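Local coordinates for protein SxtG (PDB 6U1R) that is an amidinotransferase of the saxitoxin biosynthetic pathway, probably passing an amidino group to its acceptor by way of an amidino-cysteine intermediate, at residues I147-A152 with P212-A217. Sequence-based numbering, arbitrary orientation.
Sequences IEAPMA and PTFDAA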
ATOM      1  N   ILE A 147      -2.751  -9.149   0.260  1.00 13.68           N
ATOM      2  CA  ILE A 147      -2.843  -7.800  -0.306  1.00 12.53           C
ATOM      3  C   ILE A 147      -3.680  -6.929   0.622  1.00 11.65           C
ATOM      4  O   ILE A 147      -4.839  -7.258   0.922  1.00 12.16           O
ATOM      5  CB  ILE A 147      -3.470  -7.819  -1.716  1.00 14.21           C
ATOM      6  CG1 ILE A 147      -2.715  -8.780  -2.638  1.00 14.30           C
ATOM      7  CG2 ILE A 147      -3.489  -6.405  -2.316  1.00 14.34           C
ATOM      8  CD1 ILE A 147      -3.418  -9.042  -3.959  1.00 16.09           C
ATOM      9  N   GLU A 148      -3.115  -5.792   1.046  1.00 11.77           N
ATOM     10  CA  GLU A 148      -3.869  -4.829   1.843  1.00 12.47           C
ATOM     11  C   GLU A 148      -4.682  -3.930   0.919  1.00 12.19           C
ATOM     12  O   GLU A 148      -4.127  -3.250   0.041  1.00 12.65           O
ATOM     13  CB  GLU A 148      -2.943  -4.002   2.738  1.00 12.58           C
ATOM     14  CG  GLU A 148      -2.016  -4.881   3.607  1.00 13.85           C
ATOM     15  CD  GLU A 148      -1.405  -4.177   4.811  1.00 16.28           C
ATOM     16  OE1 GLU A 148      -1.645  -2.960   5.001  1.00 17.82           O
ATOM     17  OE2 GLU A 148      -0.672  -4.857   5.573  1.00 15.88           O
ATOM     18  N   ALA A 149      -5.991  -3.928   1.136  1.00 11.23           N
ATOM     19  CA  ALA A 149      -6.930  -3.209   0.294  1.00 10.60           C
ATOM     20  C   ALA A 149      -6.820  -1.694   0.479  1.00 12.68           C
ATOM     21  O   ALA A 149      -6.594  -1.203   1.593  1.00 12.42           O
ATOM     22  CB  ALA A 149      -8.349  -3.644   0.615  1.00 11.71           C
ATOM     23  N   PRO A 150      -7.034  -0.927  -0.596  1.00 11.75           N
ATOM     24  CA  PRO A 150      -7.105   0.538  -0.468  1.00 12.86           C
ATOM     25  C   PRO A 150      -8.524   0.968  -0.135  1.00 11.83           C
ATOM     26  O   PRO A 150      -9.318   1.220  -1.043  1.00 13.13           O
ATOM     27  CB  PRO A 150      -6.669   1.024  -1.853  1.00 11.96           C
ATOM     28  CG  PRO A 150      -7.183  -0.068  -2.799  1.00 13.45           C
ATOM     29  CD  PRO A 150      -7.178  -1.368  -1.997  1.00 12.50           C
ATOM     30  N   MET A 151      -8.862   1.025   1.145  1.00 12.39           N
ATOM     31  CA  MET A 151     -10.259   1.117   1.539  1.00 12.16           C
ATOM     32  C   MET A 151     -10.789   2.546   1.482  1.00 12.41           C
ATOM     33  O   MET A 151     -10.104   3.503   1.869  1.00 12.71           O
ATOM     34  CB  MET A 151     -10.429   0.535   2.945  1.00 12.97           C
ATOM     35  CG  MET A 151     -10.003  -0.947   3.023  1.00 13.74           C
ATOM     36  SD  MET A 151     -10.228  -1.664   4.680  1.00 13.34           S
ATOM     37  CE  MET A 151     -11.990  -1.994   4.705  1.00 14.50           C
ATOM     38  N   ALA A 152     -12.030   2.682   1.002  1.00 11.41           N
ATOM     39  CA  ALA A 152     -12.634   4.010   0.824  1.00 14.41           C
ATOM     40  C   ALA A 152     -13.103   4.637   2.131  1.00 15.33           C
ATOM     41  O   ALA A 152     -13.258   5.868   2.199  1.00 13.64           O
ATOM     42  CB  ALA A 152     -13.816   3.926  -0.146  1.00 14.78           C
ATOM     43  N   PRO A 212      -8.118   4.902  -6.945  1.00 12.86           N
ATOM     44  CA  PRO A 212      -8.470   3.480  -6.758  1.00 12.94           C
ATOM     45  C   PRO A 212      -8.861   3.172  -5.318  1.00 12.97           C
ATOM     46  O   PRO A 212      -8.070   3.403  -4.401  1.00 12.10           O
ATOM     47  CB  PRO A 212      -7.184   2.742  -7.145  1.00 14.09           C
ATOM     48  CG  PRO A 212      -6.352   3.699  -7.901  1.00 15.31           C
ATOM     49  CD  PRO A 212      -6.753   5.079  -7.476  1.00 14.00           C
ATOM     50  N   THR A 213     -10.061   2.602  -5.123  1.00 12.05           N
ATOM     51  CA  THR A 213     -10.480   2.075  -3.826  1.00 11.39           C
ATOM     52  C   THR A 213     -11.217   0.756  -4.021  1.00 13.04           C
ATOM     53  O   THR A 213     -11.970   0.575  -4.993  1.00 11.66           O
ATOM     54  CB  THR A 213     -11.387   3.045  -3.007  1.00 11.90           C
ATOM     55  OG1 THR A 213     -12.581   3.383  -3.730  1.00 15.20           O
ATOM     56  CG2 THR A 213     -10.642   4.311  -2.640  1.00 13.07           C
ATOM     57  N   PHE A 214     -10.966  -0.175  -3.107  1.00 12.63           N
ATOM     58  CA  PHE A 214     -11.803  -1.364  -3.005  1.00 11.86           C
ATOM     59  C   PHE A 214     -11.671  -1.966  -1.614  1.00 13.84           C
ATOM     60  O   PHE A 214     -10.658  -1.783  -0.926  1.00 12.68           O
ATOM     61  CB  PHE A 214     -11.462  -2.416  -4.086  1.00 11.77           C
ATOM     62  CG  PHE A 214     -10.104  -3.074  -3.945  1.00 13.05           C
ATOM     63  CD1 PHE A 214      -9.933  -4.167  -3.099  1.00 12.32           C
ATOM     64  CD2 PHE A 214      -9.014  -2.630  -4.683  1.00 13.41           C
ATOM     65  CE1 PHE A 214      -8.707  -4.781  -2.986  1.00 14.12           C
ATOM     66  CE2 PHE A 214      -7.772  -3.255  -4.577  1.00 14.05           C
ATOM     67  CZ  PHE A 214      -7.618  -4.328  -3.734  1.00 14.40           C
ATOM     68  N   ASP A 215     -12.734  -2.661  -1.207  1.00 12.37           N
ATOM     69  CA  ASP A 215     -12.714  -3.555  -0.059  1.00 12.41           C
ATOM     70  C   ASP A 215     -12.523  -4.981  -0.567  1.00 13.42           C
ATOM     71  O   ASP A 215     -13.124  -5.383  -1.574  1.00 11.06           O
ATOM     72  CB  ASP A 215     -14.026  -3.496   0.728  1.00 12.22           C
ATOM     73  CG  ASP A 215     -14.138  -2.277   1.636  1.00 13.44           C
ATOM     74  OD1 ASP A 215     -13.396  -1.297   1.436  1.00 12.29           O
ATOM     75  OD2 ASP A 215     -14.989  -2.310   2.549  1.00 14.39           O
ATOM     76  N   ALA A 216     -11.728  -5.763   0.157  1.00 12.52           N
ATOM     77  CA  ALA A 216     -11.444  -7.113  -0.313  1.00 12.52           C
ATOM     78  C   ALA A 216     -12.710  -7.959  -0.356  1.00 13.01           C
ATOM     79  O   ALA A 216     -12.833  -8.862  -1.192  1.00 13.22           O
ATOM     80  CB  ALA A 216     -10.386  -7.753   0.587  1.00 13.15           C
ATOM     81  N   ALA A 217     -13.665  -7.673   0.517  1.00 11.50           N
ATOM     82  CA  ALA A 217     -14.869  -8.492   0.586  1.00 12.45           C
ATOM     83  C   ALA A 217     -15.873  -8.179  -0.517  1.00 11.84           C
ATOM     84  O   ALA A 217     -16.938  -8.816  -0.555  1.00 12.28           O
ATOM     85  CB  ALA A 217     -15.527  -8.327   1.952  1.00 13.16           C
TER
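A149 CB lies 3.3 Å from F214 O. The same methyl approaches the F214 ring obliquely, 3.8 Å from F214 CE1. P150 then carries the largest share of the interface. Its CD sits over one face of the F214 ring, 3.4 Å from the centroid. At 19° off the ring normal, this is a CH-pi contact. With CG between the backbone N and the carbonyl carbon (chi1 68°), the ring turns back against the proline, although F214 CB points away from the 147-152 segment. P150 O accepts a hydrogen bond from F214 N, 3.0 Å away; the N-H...O angle of 145° shows a bent bond, with the donor well above the carbonyl plane. T213 CA adds a CA-H...O contact to P150 O at 3.1 Å. M151, bent at its last torsion, brings CE to 3.6 Å from D215 OD1, the two side chains crossing at about a right angle, so the methyl lies against the carboxylate of D215, a predicted active-site residue whose OD2 hydrogen-bonds H264 NE2. A152 CB finally packs 3.8 Å from T213 OG1, a hydroxyl bonded to V233 O. The contact thus joins the loop leaving strand 145-148 to the loop that carries D215 just before strand 219-222. Helix 135-138 packs on M151, strand 139-142 reaches F214 through L140, and W241 of helix 236-245 also touches the F214 side chain.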